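Long-range contacts in guanine deaminase (Escherichia coli, PDB 6OHB), which catalyses the zinc-dependent hydrolytic deamination of guanine to xanthine and ammonia, a step of purine degradation: residues His105-Glu110 against Asn173-Leu178; Gly142-Gln147 against Gly166-Asp171; Arg201-Ile206 against Asp231-Thr236. All blocks are in the same frame, centred on the assembly; numbering follows the deposited sequence.

Contact 1: His105-Glu110 against Asn173-Leu178; sequences HTFPTE and NAPDYL
Phe107, projecting from helix 98-111, carries most of the apolar contact by pushing its ring into the loop that follows strand 164-169. Its ortho carbons are engaged by different residues: Phe107 CD1 meets Leu178 CD2 at 3.5 Å, and Phe107 CD2 meets Pro175 CD at the same distance. Farther out, Phe107 CE2 lies 3.9 Å from Ala174 CB. Phe107 crosses both Pro175 and Leu178 at about a right angle, and the approaches to its ring are oblique. With CG anti to the carbonyl carbon (chi1 -62°), the ring reaches out from the helix to the loop. Cut back to alanine, this position would probably leave Leu178 CD2 and Pro175 CD without an apolar partner on the helix and open a gap between helix and loop.

A second set of contacts runs along the helix backbone. The Tyr177 ring turns an edge to the carbonyl of Phe107, CE1 lying 3.6 Å from Phe107 O, near the ring plane. Its hydroxyl reaches the Pro108 ring, with Tyr177 OH 3.9 Å from Pro108 CG. Within the loop, Pro175 CB sits over one face of Tyr177, offset toward the rim, which should limit the ring's rotation.

The polar element is Glu110, whose carboxylate is committed elsewhere: OE1 forms a salt bridge with Arg209 and OE2 accepts a hydrogen bond from Gln87, both of which probably bind substrate. Leu178 CD2 also packs on this group, 3.5 Å from Glu110 OE1, so an apolar methyl flanks a carboxylate held at both oxygens.

Helix and loop thus meet beside what is probably the substrate pocket of an amidohydrolase barrel, where segments joining barrel strands to helices border the active site and Glu110 holds two probable substrate-binding residues from the second shell.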
loop_
_atom_site.group_PDB
_atom_site.type_symbol
_atom_site.label_atom_id
_atom_site.label_comp_id
_atom_site.label_asym_id
_atom_site.label_seq_id
_atom_site.Cartn_x
_atom_site.Cartn_y
_atom_site.Cartn_z
ATOM N N HIS A 105 -4.027 -8.364 -20.933
ATOM C CA HIS A 105 -2.998 -8.870 -20.036
ATOM C C HIS A 105 -3.338 -10.242 -19.475
ATOM O O HIS A 105 -2.486 -11.138 -19.486
ATOM C CB HIS A 105 -2.769 -7.875 -18.887
ATOM C CG HIS A 105 -2.394 -6.500 -19.347
ATOM N ND1 HIS A 105 -3.141 -5.383 -19.042
ATOM C CD2 HIS A 105 -1.348 -6.062 -20.088
ATOM C CE1 HIS A 105 -2.576 -4.316 -19.578
ATOM N NE2 HIS A 105 -1.486 -4.701 -20.217
ATOM N N THR A 106 -4.575 -10.438 -19.012
ATOM C CA THR A 106 -4.927 -11.654 -18.284
ATOM C C THR A 106 -4.811 -12.892 -19.167
ATOM O O THR A 106 -4.128 -13.862 -18.808
ATOM C CB THR A 106 -6.348 -11.525 -17.732
ATOM O OG1 THR A 106 -6.383 -10.494 -16.738
ATOM C CG2 THR A 106 -6.809 -12.838 -17.117
ATOM N N PHE A 107 -5.472 -12.873 -20.335
ATOM C CA PHE A 107 -5.490 -14.061 -21.192
ATOM C C PHE A 107 -4.124 -14.401 -21.777
ATOM O O PHE A 107 -3.756 -15.588 -21.768
ATOM C CB PHE A 107 -6.542 -13.895 -22.292
ATOM C CG PHE A 107 -7.945 -13.744 -21.779
ATOM C CD1 PHE A 107 -8.308 -14.255 -20.542
ATOM C CD2 PHE A 107 -8.903 -13.096 -22.537
ATOM C CE1 PHE A 107 -9.600 -14.115 -20.071
ATOM C CE2 PHE A 107 -10.197 -12.956 -22.072
ATOM C CZ PHE A 107 -10.546 -13.465 -20.837
ATOM N N PRO A 108 -3.346 -13.456 -22.330
ATOM C CA PRO A 108 -2.003 -13.839 -22.808
ATOM C C PRO A 108 -1.106 -14.347 -21.696
ATOM O O PRO A 108 -0.299 -15.257 -21.919
ATOM C CB PRO A 108 -1.463 -12.541 -23.431
ATOM C CG PRO A 108 -2.665 -11.709 -23.706
ATOM C CD PRO A 108 -3.631 -12.036 -22.607
ATOM N N THR A 109 -1.232 -13.783 -20.494
ATOM C CA THR A 109 -0.477 -14.295 -19.356
ATOM C C THR A 109 -0.855 -15.743 -19.067
ATOM O O THR A 109 0.017 -16.607 -18.919
ATOM C CB THR A 109 -0.710 -13.417 -18.127
ATOM O OG1 THR A 109 -0.269 -12.083 -18.405
ATOM C CG2 THR A 109 0.056 -13.962 -16.929
ATOM N N GLU A 110 -2.159 -16.032 -18.996
ATOM C CA GLU A 110 -2.580 -17.391 -18.672
ATOM C C GLU A 110 -2.305 -18.372 -19.804
ATOM O O GLU A 110 -2.277 -19.584 -19.558
ATOM C CB GLU A 110 -4.073 -17.424 -18.341
ATOM C CG GLU A 110 -4.494 -16.586 -17.148
ATOM C CD GLU A 110 -5.932 -16.850 -16.748
ATOM O OE1 GLU A 110 -6.620 -17.612 -17.465
ATOM O OE2 GLU A 110 -6.384 -16.283 -15.731
ATOM N N ASN A 173 -16.190 -16.106 -25.791
ATOM C CA ASN A 173 -15.815 -14.708 -25.553
ATOM C C ASN A 173 -14.393 -14.578 -25.012
ATOM O O ASN A 173 -14.124 -13.794 -24.099
ATOM C CB ASN A 173 -16.815 -14.019 -24.621
ATOM C CG ASN A 173 -18.143 -13.751 -25.292
ATOM O OD1 ASN A 173 -18.195 -13.464 -26.489
ATOM N ND2 ASN A 173 -19.225 -13.848 -24.530
ATOM N N ALA A 174 -13.470 -15.328 -25.598
ATOM C CA ALA A 174 -12.065 -15.256 -25.229
ATOM C C ALA A 174 -11.254 -15.902 -26.340
ATOM O O ALA A 174 -11.800 -16.681 -27.129
ATOM C CB ALA A 174 -11.804 -15.959 -23.886
ATOM N N PRO A 175 -9.963 -15.576 -26.447
ATOM C CA PRO A 175 -9.142 -16.166 -27.512
ATOM C C PRO A 175 -9.223 -17.685 -27.511
ATOM O O PRO A 175 -9.411 -18.320 -26.469
ATOM C CB PRO A 175 -7.729 -15.675 -27.181
ATOM C CG PRO A 175 -7.947 -14.387 -26.478
ATOM C CD PRO A 175 -9.223 -14.549 -25.691
ATOM N N ASP A 176 -9.079 -18.264 -28.707
ATOM C CA ASP A 176 -9.286 -19.699 -28.879
ATOM C C ASP A 176 -8.313 -20.525 -28.050
ATOM O O ASP A 176 -8.646 -21.645 -27.639
ATOM C CB ASP A 176 -9.170 -20.069 -30.359
ATOM C CG ASP A 176 -10.489 -19.929 -31.098
ATOM O OD1 ASP A 176 -11.250 -18.987 -30.787
ATOM O OD2 ASP A 176 -10.765 -20.763 -31.987
ATOM N N TYR A 177 -7.118 -19.996 -27.779
ATOM C CA TYR A 177 -6.137 -20.760 -27.018
ATOM C C TYR A 177 -6.528 -20.940 -25.556
ATOM O O TYR A 177 -5.862 -21.702 -24.848
ATOM C CB TYR A 177 -4.755 -20.102 -27.121
ATOM C CG TYR A 177 -4.688 -18.644 -26.706
ATOM C CD1 TYR A 177 -4.818 -18.267 -25.371
ATOM C CD2 TYR A 177 -4.470 -17.646 -27.648
ATOM C CE1 TYR A 177 -4.752 -16.940 -24.990
ATOM C CE2 TYR A 177 -4.397 -16.316 -27.275
ATOM C CZ TYR A 177 -4.539 -15.968 -25.945
ATOM O OH TYR A 177 -4.468 -14.645 -25.567
ATOM N N LEU A 178 -7.579 -20.263 -25.085
ATOM C CA LEU A 178 -7.978 -20.311 -23.683
ATOM C C LEU A 178 -9.431 -20.752 -23.504
ATOM O O LEU A 178 -10.037 -20.464 -22.468
ATOM C CB LEU A 178 -7.755 -18.950 -23.022
ATOM C CG LEU A 178 -7.291 -18.990 -21.566
ATOM C CD1 LEU A 178 -5.797 -19.265 -21.492
ATOM C CD2 LEU A 178 -7.651 -17.698 -20.845
#

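Contact 2: Gly142-Gln147 against Gly166-Asp171; sequences GTVHPQ and GKVMMD
Val168 N donates to Thr143 O, well directed but at a doubtfully short 2.4 Å, while Gly142 N makes a weak, bent bond to Gly166 O (126° at the hydrogen), so the backbone of the turn leading into helix 146-158 runs beside strand 164-169 with a few uneven links. The closest pair of CA atoms is Val144 and Val168, 4.4 Å apart. A side chain at Gly142 would point at the strand, and its CB would collide with Gly166 O.

Lys167 is the principal polar side chain. It leaves the strand with CG anti to the backbone N (chi1 175°) and then bends at chi3 and chi4, passing its methylenes along the Val144 carbonyl before NZ turns back to it. Lys167 NZ donates to Val144 O at 2.7 Å, in the carbonyl plane and on a lone pair. The same nitrogen reaches Val168 O at 2.8 Å, tilted from that carbonyl plane, and forms a salt bridge with Asp180. One ammonium group therefore ties the turn, the strand and the following loop together.

Val144 covers the other part of the interface with its two methyls. CG1 lies beside the ammonium and Val168 O, while CG2 turns to the sulfur, Val144 CG2 to Met170 SD being 3.5 Å. Val144 and Met170 cross at about a right angle. On the turn itself Thr143 OG1 bonds to His145 O at 2.6 Å, in plane on a lone pair, which fixes the chain just before the helix at the N-cap residue His145.

The chemistry is that of a buried ammonium: two carbonyls and the Asp180 carboxylate would compensate its charge, and the carboxylate is likely to favour the protonated lysine, while the Val144 CG1 methyl packs against it and Met170 SD lies beyond Val144, against CG2.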
loop_
_atom_site.group_PDB
_atom_site.type_symbol
_atom_site.label_atom_id
_atom_site.label_comp_id
_atom_site.label_asym_id
_atom_site.label_seq_id
_atom_site.Cartn_x
_atom_site.Cartn_y
_atom_site.Cartn_z
ATOM N N GLY A 142 -7.632 -21.701 -10.936
ATOM C CA GLY A 142 -6.653 -22.409 -11.731
ATOM C C GLY A 142 -6.530 -21.929 -13.164
ATOM O O GLY A 142 -6.648 -20.737 -13.465
ATOM N N THR A 143 -6.290 -22.879 -14.060
ATOM C CA THR A 143 -6.244 -22.657 -15.491
ATOM C C THR A 143 -7.513 -23.195 -16.137
ATOM O O THR A 143 -8.384 -23.774 -15.483
ATOM C CB THR A 143 -5.033 -23.378 -16.084
ATOM O OG1 THR A 143 -4.858 -24.633 -15.400
ATOM C CG2 THR A 143 -3.779 -22.550 -15.923
ATOM N N VAL A 144 -7.622 -22.990 -17.448
ATOM C CA VAL A 144 -8.596 -23.774 -18.195
ATOM C C VAL A 144 -8.018 -25.152 -18.497
ATOM O O VAL A 144 -8.762 -26.128 -18.613
ATOM C CB VAL A 144 -9.015 -23.039 -19.478
ATOM C CG1 VAL A 144 -10.345 -23.571 -19.973
ATOM C CG2 VAL A 144 -9.092 -21.550 -19.226
ATOM N N HIS A 145 -6.688 -25.253 -18.576
ATOM C CA HIS A 145 -5.991 -26.506 -18.852
ATOM C C HIS A 145 -5.920 -27.357 -17.590
ATOM O O HIS A 145 -5.507 -26.857 -16.539
ATOM C CB HIS A 145 -4.580 -26.237 -19.358
ATOM C CG HIS A 145 -4.442 -24.958 -20.120
ATOM N ND1 HIS A 145 -4.802 -24.837 -21.445
ATOM C CD2 HIS A 145 -3.986 -23.740 -19.740
ATOM C CE1 HIS A 145 -4.567 -23.601 -21.851
ATOM N NE2 HIS A 145 -4.073 -22.916 -20.835
ATOM N N PRO A 146 -6.302 -28.636 -17.650
ATOM C CA PRO A 146 -6.255 -29.475 -16.438
ATOM C C PRO A 146 -4.847 -29.768 -15.946
ATOM O O PRO A 146 -4.670 -30.032 -14.748
ATOM C CB PRO A 146 -6.965 -30.768 -16.874
ATOM C CG PRO A 146 -7.570 -30.469 -18.235
ATOM C CD PRO A 146 -6.737 -29.392 -18.833
ATOM N N GLN A 147 -3.837 -29.702 -16.819
ATOM C CA GLN A 147 -2.484 -30.059 -16.407
ATOM C C GLN A 147 -1.909 -29.050 -15.419
ATOM O O GLN A 147 -1.179 -29.426 -14.493
ATOM C CB GLN A 147 -1.581 -30.173 -17.636
ATOM N N GLY A 166 -9.542 -25.268 -8.548
ATOM C CA GLY A 166 -10.323 -25.899 -9.591
ATOM C C GLY A 166 -9.938 -25.367 -10.951
ATOM O O GLY A 166 -9.306 -24.312 -11.075
ATOM N N LYS A 167 -10.327 -26.122 -11.974
ATOM C CA LYS A 167 -10.079 -25.738 -13.356
ATOM C C LYS A 167 -11.063 -24.663 -13.802
ATOM O O LYS A 167 -12.257 -24.730 -13.500
ATOM C CB LYS A 167 -10.186 -26.960 -14.266
ATOM C CG LYS A 167 -10.060 -26.665 -15.742
ATOM C CD LYS A 167 -10.628 -27.807 -16.568
ATOM C CE LYS A 167 -11.805 -27.346 -17.411
ATOM N NZ LYS A 167 -11.404 -26.324 -18.410
ATOM N N VAL A 168 -10.554 -23.672 -14.536
ATOM C CA VAL A 168 -11.407 -22.616 -15.063
ATOM C C VAL A 168 -12.283 -23.182 -16.172
ATOM O O VAL A 168 -11.805 -23.901 -17.058
ATOM C CB VAL A 168 -10.559 -21.443 -15.577
ATOM C CG1 VAL A 168 -11.451 -20.386 -16.213
ATOM C CG2 VAL A 168 -9.736 -20.840 -14.456
ATOM N N MET A 169 -13.581 -22.895 -16.101
ATOM C CA MET A 169 -14.529 -23.255 -17.147
ATOM C C MET A 169 -14.862 -22.002 -17.949
ATOM O O MET A 169 -15.430 -21.050 -17.403
ATOM C CB MET A 169 -15.789 -23.872 -16.536
ATOM C CG MET A 169 -15.515 -25.078 -15.642
ATOM S SD MET A 169 -16.981 -25.708 -14.790
ATOM C CE MET A 169 -18.225 -25.524 -16.059
ATOM N N MET A 170 -14.515 -22.007 -19.236
ATOM C CA MET A 170 -14.804 -20.873 -20.117
ATOM C C MET A 170 -14.793 -21.349 -21.564
ATOM O O MET A 170 -13.756 -21.810 -22.055
ATOM C CB MET A 170 -13.796 -19.741 -19.901
ATOM C CG MET A 170 -12.346 -20.192 -19.812
ATOM S SD MET A 170 -11.189 -18.822 -19.601
ATOM C CE MET A 170 -11.879 -17.630 -20.738
ATOM N N ASP A 171 -15.932 -21.230 -22.254
ATOM C CA ASP A 171 -16.054 -21.746 -23.616
ATOM C C ASP A 171 -16.411 -20.687 -24.656
ATOM O O ASP A 171 -16.627 -21.041 -25.821
ATOM C CB ASP A 171 -17.073 -22.894 -23.667
ATOM C CG ASP A 171 -18.498 -22.440 -23.399
ATOM O OD1 ASP A 171 -18.691 -21.331 -22.858
ATOM O OD2 ASP A 171 -19.431 -23.206 -23.725
#

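Contact 3: Arg201-Ile206 against Asp231-Thr236; sequences RLLYAI and DTWVHT
Two neighbouring parallel strands, 203-208 and 233-238, pair here in the wall of the catalytic barrel, joined in sequence through helix 216-228. Their short segments approach to 4.1 Å and cross at -50°, a strong twist for adjacent strands. Three backbone bonds hold the register. Trp233 N donates to Tyr204 O at 2.8 Å and almost straight, 177° at the hydrogen; Ile206 N reaches back to Trp233 O, and His235 N closes the series on Ile206 O at 3.0 Å. Ala205 pairs with Trp233, and Ile206 with Val234.

On the face bearing Ala205 and Trp233, the two CB atoms meet, Ala205 CB to Trp233 CB being 3.6 Å. The indole lies beside Leu203, whose CD1 makes an off-centre CH-pi contact 4.1 Å from the centroid of the six-membered ring. Trp233 CG is anti to the carbonyl carbon (chi1 -87°), which carries the six-membered ring over to Leu203; NE1 is bonded to Leu371 O, fixing the ring's other end.

On the face of Ile206 and Val234, Ile206 leans toward Thr232, just before strand 233-238; Ile206 CD1 packs 3.2 Å from Thr232 OG1, a hydroxyl hydrogen-bonded to Tyr229 O. Helix 216-228 covers this side through Ala222 and Lys226.

His235 packs its CB on Ala205 CB and sends its NE2 to His82 ND1. Because His82 is a zinc ligand, His235 is a second-shell residue that probably orients it. This beta-alpha-beta unit is characteristic of the TIM-barrel amidohydrolases, in which barrel strands present the metal-binding residues; strand 233-238 supplies the zinc ligand His237.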
loop_
_atom_site.group_PDB
_atom_site.type_symbol
_atom_site.label_atom_id
_atom_site.label_comp_id
_atom_site.label_asym_id
_atom_site.label_seq_id
_atom_site.Cartn_x
_atom_site.Cartn_y
_atom_site.Cartn_z
ATOM N N ARG A 201 -5.796 -32.857 2.527
ATOM C CA ARG A 201 -6.496 -31.646 2.918
ATOM C C ARG A 201 -6.904 -30.806 1.713
ATOM O O ARG A 201 -7.398 -29.688 1.884
ATOM C CB ARG A 201 -5.636 -30.819 3.879
ATOM C CG ARG A 201 -5.313 -31.516 5.202
ATOM C CD ARG A 201 -4.244 -30.746 5.980
ATOM N NE ARG A 201 -4.781 -29.525 6.579
ATOM C CZ ARG A 201 -4.088 -28.408 6.774
ATOM N NH1 ARG A 201 -2.812 -28.330 6.418
ATOM N NH2 ARG A 201 -4.677 -27.357 7.325
ATOM N N LEU A 202 -6.725 -31.327 0.505
ATOM C CA LEU A 202 -7.080 -30.596 -0.699
ATOM C C LEU A 202 -8.586 -30.642 -0.930
ATOM O O LEU A 202 -9.278 -31.568 -0.495
ATOM C CB LEU A 202 -6.351 -31.177 -1.912
ATOM C CG LEU A 202 -4.826 -31.170 -1.827
ATOM C CD1 LEU A 202 -4.215 -31.842 -3.045
ATOM C CD2 LEU A 202 -4.303 -29.743 -1.679
ATOM N N LEU A 203 -9.091 -29.616 -1.612
ATOM C CA LEU A 203 -10.509 -29.490 -1.916
ATOM C C LEU A 203 -10.665 -28.882 -3.301
ATOM O O LEU A 203 -9.830 -28.087 -3.742
ATOM C CB LEU A 203 -11.233 -28.625 -0.873
ATOM C CG LEU A 203 -11.127 -29.077 0.587
ATOM C CD1 LEU A 203 -11.499 -27.957 1.548
ATOM C CD2 LEU A 203 -11.996 -30.303 0.824
ATOM N N TYR A 204 -11.743 -29.255 -3.987
ATOM C CA TYR A 204 -11.988 -28.800 -5.350
ATOM C C TYR A 204 -13.133 -27.795 -5.390
ATOM O O TYR A 204 -14.123 -27.931 -4.667
ATOM C CB TYR A 204 -12.291 -29.972 -6.293
ATOM C CG TYR A 204 -12.338 -29.545 -7.748
ATOM C CD1 TYR A 204 -13.503 -29.015 -8.303
ATOM C CD2 TYR A 204 -11.219 -29.656 -8.559
ATOM C CE1 TYR A 204 -13.545 -28.612 -9.620
ATOM C CE2 TYR A 204 -11.256 -29.258 -9.877
ATOM C CZ TYR A 204 -12.420 -28.734 -10.401
ATOM O OH TYR A 204 -12.463 -28.333 -11.713
ATOM N N ALA A 205 -12.995 -26.794 -6.260
ATOM C CA ALA A 205 -14.024 -25.788 -6.487
ATOM C C ALA A 205 -14.412 -25.786 -7.959
ATOM O O ALA A 205 -13.544 -25.662 -8.827
ATOM C CB ALA A 205 -13.541 -24.398 -6.070
ATOM N N ILE A 206 -15.706 -25.943 -8.237
ATOM C CA ILE A 206 -16.205 -25.763 -9.596
ATOM C C ILE A 206 -16.073 -24.290 -9.949
ATOM O O ILE A 206 -16.687 -23.427 -9.312
ATOM C CB ILE A 206 -17.655 -26.237 -9.728
ATOM C CG1 ILE A 206 -17.759 -27.733 -9.434
ATOM C CG2 ILE A 206 -18.176 -25.931 -11.124
ATOM C CD1 ILE A 206 -18.966 -28.092 -8.609
ATOM N N ASP A 231 -20.466 -31.581 -2.103
ATOM C CA ASP A 231 -19.491 -31.091 -1.139
ATOM C C ASP A 231 -18.272 -30.459 -1.805
ATOM O O ASP A 231 -17.273 -30.205 -1.129
ATOM C CB ASP A 231 -19.075 -32.210 -0.173
ATOM C CG ASP A 231 -18.245 -33.296 -0.832
ATOM O OD1 ASP A 231 -18.293 -33.443 -2.070
ATOM O OD2 ASP A 231 -17.547 -34.020 -0.096
ATOM N N THR A 232 -18.329 -30.198 -3.108
ATOM C CA THR A 232 -17.290 -29.381 -3.707
ATOM C C THR A 232 -17.628 -27.905 -3.518
ATOM O O THR A 232 -18.730 -27.533 -3.105
ATOM C CB THR A 232 -17.115 -29.687 -5.197
ATOM O OG1 THR A 232 -18.380 -29.590 -5.864
ATOM C CG2 THR A 232 -16.520 -31.070 -5.404
ATOM N N TRP A 233 -16.658 -27.057 -3.815
ATOM C CA TRP A 233 -16.893 -25.630 -3.725
ATOM C C TRP A 233 -17.344 -25.090 -5.078
ATOM O O TRP A 233 -17.171 -25.726 -6.121
ATOM C CB TRP A 233 -15.629 -24.914 -3.235
ATOM C CG TRP A 233 -15.539 -24.870 -1.733
ATOM C CD1 TRP A 233 -15.601 -23.762 -0.944
ATOM C CD2 TRP A 233 -15.400 -25.988 -0.843
ATOM N NE1 TRP A 233 -15.505 -24.116 0.379
ATOM C CE2 TRP A 233 -15.383 -25.478 0.467
ATOM C CE3 TRP A 233 -15.291 -27.372 -1.029
ATOM C CZ2 TRP A 233 -15.259 -26.301 1.592
ATOM C CZ3 TRP A 233 -15.166 -28.192 0.090
ATOM C CH2 TRP A 233 -15.151 -27.652 1.379
ATOM N N VAL A 234 -17.957 -23.911 -5.042
ATOM C CA VAL A 234 -18.254 -23.133 -6.236
ATOM C C VAL A 234 -17.536 -21.800 -6.086
ATOM O O VAL A 234 -17.550 -21.205 -5.005
ATOM C CB VAL A 234 -19.771 -22.923 -6.427
ATOM C CG1 VAL A 234 -20.040 -21.995 -7.599
ATOM C CG2 VAL A 234 -20.478 -24.264 -6.607
ATOM N N HIS A 235 -16.908 -21.332 -7.160
ATOM C CA HIS A 235 -16.058 -20.150 -7.072
ATOM C C HIS A 235 -16.147 -19.379 -8.379
ATOM O O HIS A 235 -15.766 -19.909 -9.426
ATOM C CB HIS A 235 -14.613 -20.567 -6.785
ATOM C CG HIS A 235 -13.688 -19.420 -6.538
ATOM N ND1 HIS A 235 -12.322 -19.520 -6.693
ATOM C CD2 HIS A 235 -13.931 -18.150 -6.137
ATOM C CE1 HIS A 235 -11.764 -18.361 -6.395
ATOM N NE2 HIS A 235 -12.718 -17.513 -6.057
ATOM N N THR A 236 -16.619 -18.132 -8.330
ATOM C CA THR A 236 -16.684 -17.356 -9.565
ATOM C C THR A 236 -16.634 -15.867 -9.249
ATOM O O THR A 236 -16.685 -15.465 -8.089
ATOM C CB THR A 236 -17.946 -17.715 -10.369
ATOM O OG1 THR A 236 -17.859 -17.146 -11.680
ATOM C CG2 THR A 236 -19.203 -17.206 -9.671
#

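Contacts 2 and 3 are buried and belong to the barrel, where strands 164-169 and 203-208 are neighbours; the hydroxyl of Tyr204 makes a probable hydrogen bond to Lys167 N, joining the two. Contact 1 is partly buried and lies farther from the chain centre, between a helix and a loop. In sequence it encloses contact 2, and they touch where Leu178 O meets Val144 CG2 and Met170 SD. Chemistry follows position: contact 3 relies on regular backbone pairing, contact 2 mixes sparse backbone bonds with a buried lysine, and contact 1 depends on an aromatic ring against aliphatic groups. Contacts 1 and 3 do not touch.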